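Local atomic coordinates of segregation and condensation protein B (Chlorobium tepidum TLS, PDB entry 1T6S), a protein that probably takes part in chromosome segregation and condensation as a winged-helix partner of the bacterial SMC complex during cell division. Residues E47-R50 against D51-A54; P122-S125 against I126-L129. All coordinates share one frame; numbering follows the deposited sequence.

Contact 1. Residues E47-R50 against D51-A54; sequences ELNR and DYEA
Y52 lies alongside L48 one helical turn earlier, both side chains pointing the same way, in the C-terminal half of helix 38-55. The apolar contact runs from L48 CB to Y52 CZ at 4.0 Å, and the leucine's branches gather round the phenol oxygen. With CG of Y52 anti to its carbonyl carbon (chi1 -63°), the ring swings back over the preceding turn: L48 O sits 3.3 Å above the Y52 ring plane, over its centre. L48 O also accepts the backbone hydrogen bond from Y52 N (2.9 Å).

The amide of N49 meets the ring differently. N49 OD1 approaches the edge near the ring plane, 3.4 Å from Y52 CD1, while the amide plane stands 74° from that of the ring.

Three more i to i+4 backbone bonds continue the helix: D51 N to E47 O, E53 N to N49 O and A54 N to R50 O, the last spanning 2.9 Å. This repeat places residues four apart on the same face, as with L48 and Y52.

Among the charged groups, E47 and D51 run side by side with carboxylate planes 56° apart. E47 OE2 and D51 OD2 are 4.7 Å from each other, a like-charge approach. It is probably eased by the salt bridge from E47 to R5, while E53 turns away to a salt bridge with R60.

The phenol oxygen of Y52 is hydrogen-bonded to E13 of helix 2-18, its ring packs edge-to-face with F59, and N49 OD1 accepts a hydrogen bond from the backbone N of I61. L48 touches L9 and E13 as well as I61, so this face of helix 38-55 packs against both helix 2-18 and strand 59-64.

Contact 2. Residues P122-S125 against I126-L129; sequences PDYS and IDRL. With NO3 (nitrate ion), chain C.
O2 of the nitrate ion takes a 2.8 Å hydrogen bond from I126 N in the first turn of helix 125-131, while K111 NZ supplies another hydrogen bond to the ion. A second nitrate oxygen, O3, accepts from D127 N at 2.9 Å, so two successive backbone N-H groups grip one anion. The I126 side chain lies beside O2. The D127 carboxylate comes near O3, a like-charge approach that would probably weaken the site but is offset by the N-H groups and K111. The nitrate probably came from the crystallisation liquor; the positive end of the helix dipole would favour an anion here.

Just ahead of this turn, D123 OD2 accepts from S125 N at 3.1 Å, forming an Asx turn, and D123 OD1 accepts from S125 OG at 2.9 Å. Both donors arrive from above the carboxylate plane, 77° out of it for S125 N. CG of D123 lies between its own backbone N and carbonyl carbon (chi1 61°), which lets the carboxylate reach forward to S125.

Helices 111-118 and 125-131, joined by loop 119-124, fit the helix-turn-helix pair of a winged helix; strands 135-140 and 148-152 would then form the wing, with 125-131 in the recognition-helix position. Y124 is its N-cap residue, and Y124 O accepts a hydrogen bond from R128 N at 3.0 Å.

R128 bends at chi3 (-60°), bringing one guanidinium face over S125 CA. S125 OG comes within 2.8 Å of R128 NH2, at an angle too poor for a hydrogen bond. D123 OD1, 4.2 Å from R128 NH2, stays beyond a salt bridge. Behind the turn, S125 leans on V99 and both R128 and L129 on M96 of helix 87-106, while I126 and L129 touch I135.

Overall arrangement
From the N terminus the chain runs through helices 2-18 and 25-31 into helix 38-55, whose last turns form contact 1. Strands 59-64 and 67-72 follow, then helices 77-84 and 87-106, strand 109-110 and helix 111-118, before contact 2 forms at the loop entering helix 125-131. Both contacts are local and close no long loop; they stand in series, neither nesting nor crossing. The centres of contact 1 and contact 2 lie about 48 Å apart, on opposite sides of the chain's centre, and the two do not touch. Contact 1 belongs with helix 2-18 and the two-stranded sheet; contact 2 joins helices 87-106 and 111-118 to strand 135-140.

Contact 1. Residues E47-R50 against D51-A54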
loop_
_atom_site.group_PDB
_atom_site.type_symbol
_atom_site.label_atom_id
_atom_site.label_comp_id
_atom_site.label_asym_id
_atom_site.label_seq_id
_atom_site.Cartn_x
_atom_site.Cartn_y
_atom_site.Cartn_z
ATOM N N GLU A 47 9.529 36.984 7.712
ATOM C CA GLU A 47 9.861 37.987 6.698
ATOM C C GLU A 47 9.546 37.478 5.292
ATOM O O GLU A 47 8.955 38.199 4.484
ATOM C CB GLU A 47 11.341 38.401 6.791
ATOM C CG GLU A 47 11.762 39.400 5.704
ATOM C CD GLU A 47 13.083 40.119 5.993
ATOM O OE1 GLU A 47 13.665 39.911 7.088
ATOM O OE2 GLU A 47 13.533 40.911 5.115
ATOM N N LEU A 48 9.931 36.233 5.005
ATOM C CA LEU A 48 9.655 35.650 3.699
ATOM C C LEU A 48 8.134 35.639 3.488
ATOM O O LEU A 48 7.644 36.081 2.446
ATOM C CB LEU A 48 10.215 34.217 3.609
ATOM C CG LEU A 48 11.749 34.039 3.583
ATOM C CD1 LEU A 48 12.121 32.556 3.597
ATOM C CD2 LEU A 48 12.315 34.720 2.342
ATOM N N ASN A 49 7.392 35.127 4.467
ATOM C CA ASN A 49 5.932 35.086 4.353
ATOM C C ASN A 49 5.368 36.498 4.152
ATOM O O ASN A 49 4.358 36.675 3.469
ATOM C CB ASN A 49 5.295 34.425 5.587
ATOM C CG ASN A 49 5.284 32.890 5.500
ATOM O OD1 ASN A 49 5.157 32.316 4.406
ATOM N ND2 ASN A 49 5.392 32.229 6.652
ATOM N N ARG A 50 6.018 37.502 4.737
ATOM C CA ARG A 50 5.554 38.873 4.541
ATOM C C ARG A 50 5.760 39.277 3.076
ATOM O O ARG A 50 4.894 39.927 2.478
ATOM C CB ARG A 50 6.266 39.837 5.497
ATOM C CG ARG A 50 5.434 40.169 6.735
ATOM C CD ARG A 50 6.039 41.313 7.564
ATOM N NE ARG A 50 7.215 40.899 8.328
ATOM C CZ ARG A 50 7.164 40.162 9.433
ATOM N NH1 ARG A 50 5.999 39.755 9.916
ATOM N NH2 ARG A 50 8.283 39.832 10.055
ATOM N N ASP A 51 6.885 38.875 2.486
ATOM C CA ASP A 51 7.151 39.181 1.076
ATOM C C ASP A 51 6.173 38.463 0.143
ATOM O O ASP A 51 5.808 38.998 -0.912
ATOM C CB ASP A 51 8.583 38.788 0.678
ATOM C CG ASP A 51 9.640 39.710 1.278
ATOM O OD1 ASP A 51 9.430 40.946 1.250
ATOM O OD2 ASP A 51 10.685 39.199 1.765
ATOM N N TYR A 52 5.771 37.247 0.522
ATOM C CA TYR A 52 4.817 36.461 -0.281
ATOM C C TYR A 52 3.475 37.186 -0.280
ATOM O O TYR A 52 2.808 37.296 -1.310
ATOM C CB TYR A 52 4.648 35.047 0.308
ATOM C CG TYR A 52 5.923 34.224 0.294
ATOM C CD1 TYR A 52 6.122 33.189 1.222
ATOM C CD2 TYR A 52 6.967 34.530 -0.591
ATOM C CE1 TYR A 52 7.337 32.492 1.286
ATOM C CE2 TYR A 52 8.185 33.835 -0.539
ATOM C CZ TYR A 52 8.360 32.827 0.407
ATOM O OH TYR A 52 9.577 32.200 0.509
ATOM N N GLU A 53 3.081 37.669 0.892
ATOM C CA GLU A 53 1.834 38.408 1.021
ATOM C C GLU A 53 1.908 39.694 0.193
ATOM O O GLU A 53 0.970 40.037 -0.515
ATOM C CB GLU A 53 1.584 38.760 2.478
ATOM C CG GLU A 53 0.552 39.855 2.652
ATOM C CD GLU A 53 -0.856 39.357 2.477
ATOM O OE1 GLU A 53 -1.774 40.199 2.354
ATOM O OE2 GLU A 53 -1.049 38.120 2.475
ATOM N N ALA A 54 3.044 40.377 0.281
ATOM C CA ALA A 54 3.289 41.636 -0.419
ATOM C C ALA A 54 3.271 41.561 -1.947
ATOM O O ALA A 54 2.707 42.440 -2.607
ATOM C CB ALA A 54 4.612 42.216 0.044
#

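Contact 2. Residues P122-S125 against I126-L129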
loop_
_atom_site.group_PDB
_atom_site.type_symbol
_atom_site.label_atom_id
_atom_site.label_comp_id
_atom_site.label_asym_id
_atom_site.label_seq_id
_atom_site.Cartn_x
_atom_site.Cartn_y
_atom_site.Cartn_z
ATOM N N PRO A 122 -20.347 -5.784 -8.214
ATOM C CA PRO A 122 -18.956 -5.574 -7.799
ATOM C C PRO A 122 -18.066 -4.902 -8.845
ATOM O O PRO A 122 -18.552 -4.325 -9.810
ATOM C CB PRO A 122 -18.484 -6.981 -7.505
ATOM C CG PRO A 122 -19.091 -7.728 -8.648
ATOM C CD PRO A 122 -20.530 -7.179 -8.664
ATOM N N ASP A 123 -16.755 -5.008 -8.650
ATOM C CA ASP A 123 -15.799 -4.368 -9.548
ATOM C C ASP A 123 -14.583 -5.245 -9.873
ATOM O O ASP A 123 -14.651 -6.476 -9.787
ATOM C CB ASP A 123 -15.339 -3.051 -8.918
ATOM C CG ASP A 123 -14.643 -3.253 -7.578
ATOM O OD1 ASP A 123 -14.355 -2.242 -6.902
ATOM O OD2 ASP A 123 -14.379 -4.417 -7.204
ATOM N N TYR A 124 -13.472 -4.614 -10.251
ATOM C CA TYR A 124 -12.263 -5.355 -10.582
ATOM C C TYR A 124 -11.167 -5.196 -9.538
ATOM O O TYR A 124 -9.993 -5.371 -9.849
ATOM C CB TYR A 124 -11.690 -4.907 -11.933
ATOM C CG TYR A 124 -12.628 -5.074 -13.106
ATOM C CD1 TYR A 124 -13.360 -3.992 -13.593
ATOM C CD2 TYR A 124 -12.778 -6.311 -13.737
ATOM C CE1 TYR A 124 -14.217 -4.133 -14.681
ATOM C CE2 TYR A 124 -13.638 -6.462 -14.828
ATOM C CZ TYR A 124 -14.350 -5.367 -15.293
ATOM O OH TYR A 124 -15.189 -5.497 -16.368
ATOM N N SER A 125 -11.534 -4.874 -8.306
ATOM C CA SER A 125 -10.523 -4.688 -7.273
ATOM C C SER A 125 -9.645 -5.907 -7.046
ATOM O O SER A 125 -8.437 -5.776 -6.848
ATOM C CB SER A 125 -11.186 -4.251 -5.969
ATOM O OG SER A 125 -11.616 -2.906 -6.081
ATOM N N ILE A 126 -10.236 -7.095 -7.059
ATOM C CA ILE A 126 -9.426 -8.297 -6.879
ATOM C C ILE A 126 -8.384 -8.413 -7.984
ATOM O O ILE A 126 -7.221 -8.706 -7.708
ATOM C CB ILE A 126 -10.277 -9.581 -6.881
ATOM C CG1 ILE A 126 -11.001 -9.721 -5.544
ATOM C CG2 ILE A 126 -9.388 -10.805 -7.145
ATOM C CD1 ILE A 126 -12.084 -8.732 -5.353
ATOM N N ASP A 127 -8.793 -8.207 -9.235
ATOM C CA ASP A 127 -7.836 -8.305 -10.328
ATOM C C ASP A 127 -6.732 -7.263 -10.158
ATOM O O ASP A 127 -5.554 -7.555 -10.380
ATOM C CB ASP A 127 -8.505 -8.094 -11.696
ATOM C CG ASP A 127 -9.279 -9.314 -12.176
ATOM O OD1 ASP A 127 -8.935 -10.447 -11.779
ATOM O OD2 ASP A 127 -10.226 -9.136 -12.967
ATOM N N ARG A 128 -7.109 -6.052 -9.757
ATOM C CA ARG A 128 -6.122 -4.989 -9.576
ATOM C C ARG A 128 -5.134 -5.337 -8.470
ATOM O O ARG A 128 -3.926 -5.161 -8.628
ATOM C CB ARG A 128 -6.819 -3.650 -9.286
ATOM C CG ARG A 128 -7.707 -3.175 -10.423
ATOM C CD ARG A 128 -7.987 -1.671 -10.345
ATOM N NE ARG A 128 -8.670 -1.290 -9.106
ATOM C CZ ARG A 128 -9.981 -1.348 -8.903
ATOM N NH1 ARG A 128 -10.783 -1.769 -9.870
ATOM N NH2 ARG A 128 -10.478 -0.991 -7.725
ATOM N N LEU A 129 -5.642 -5.886 -7.372
ATOM C CA LEU A 129 -4.790 -6.242 -6.245
ATOM C C LEU A 129 -3.882 -7.425 -6.589
ATOM O O LEU A 129 -2.738 -7.490 -6.132
ATOM C CB LEU A 129 -5.655 -6.531 -5.005
ATOM C CG LEU A 129 -6.392 -5.295 -4.428
ATOM C CD1 LEU A 129 -7.324 -5.703 -3.308
ATOM C CD2 LEU A 129 -5.349 -4.294 -3.911
HETATM N N NO3 C . -12.572 -8.556 -9.181
HETATM O O1 NO3 C . -13.460 -9.400 -9.443
HETATM O O2 NO3 C . -12.723 -7.902 -8.192
HETATM O O3 NO3 C . -11.643 -8.470 -9.938
#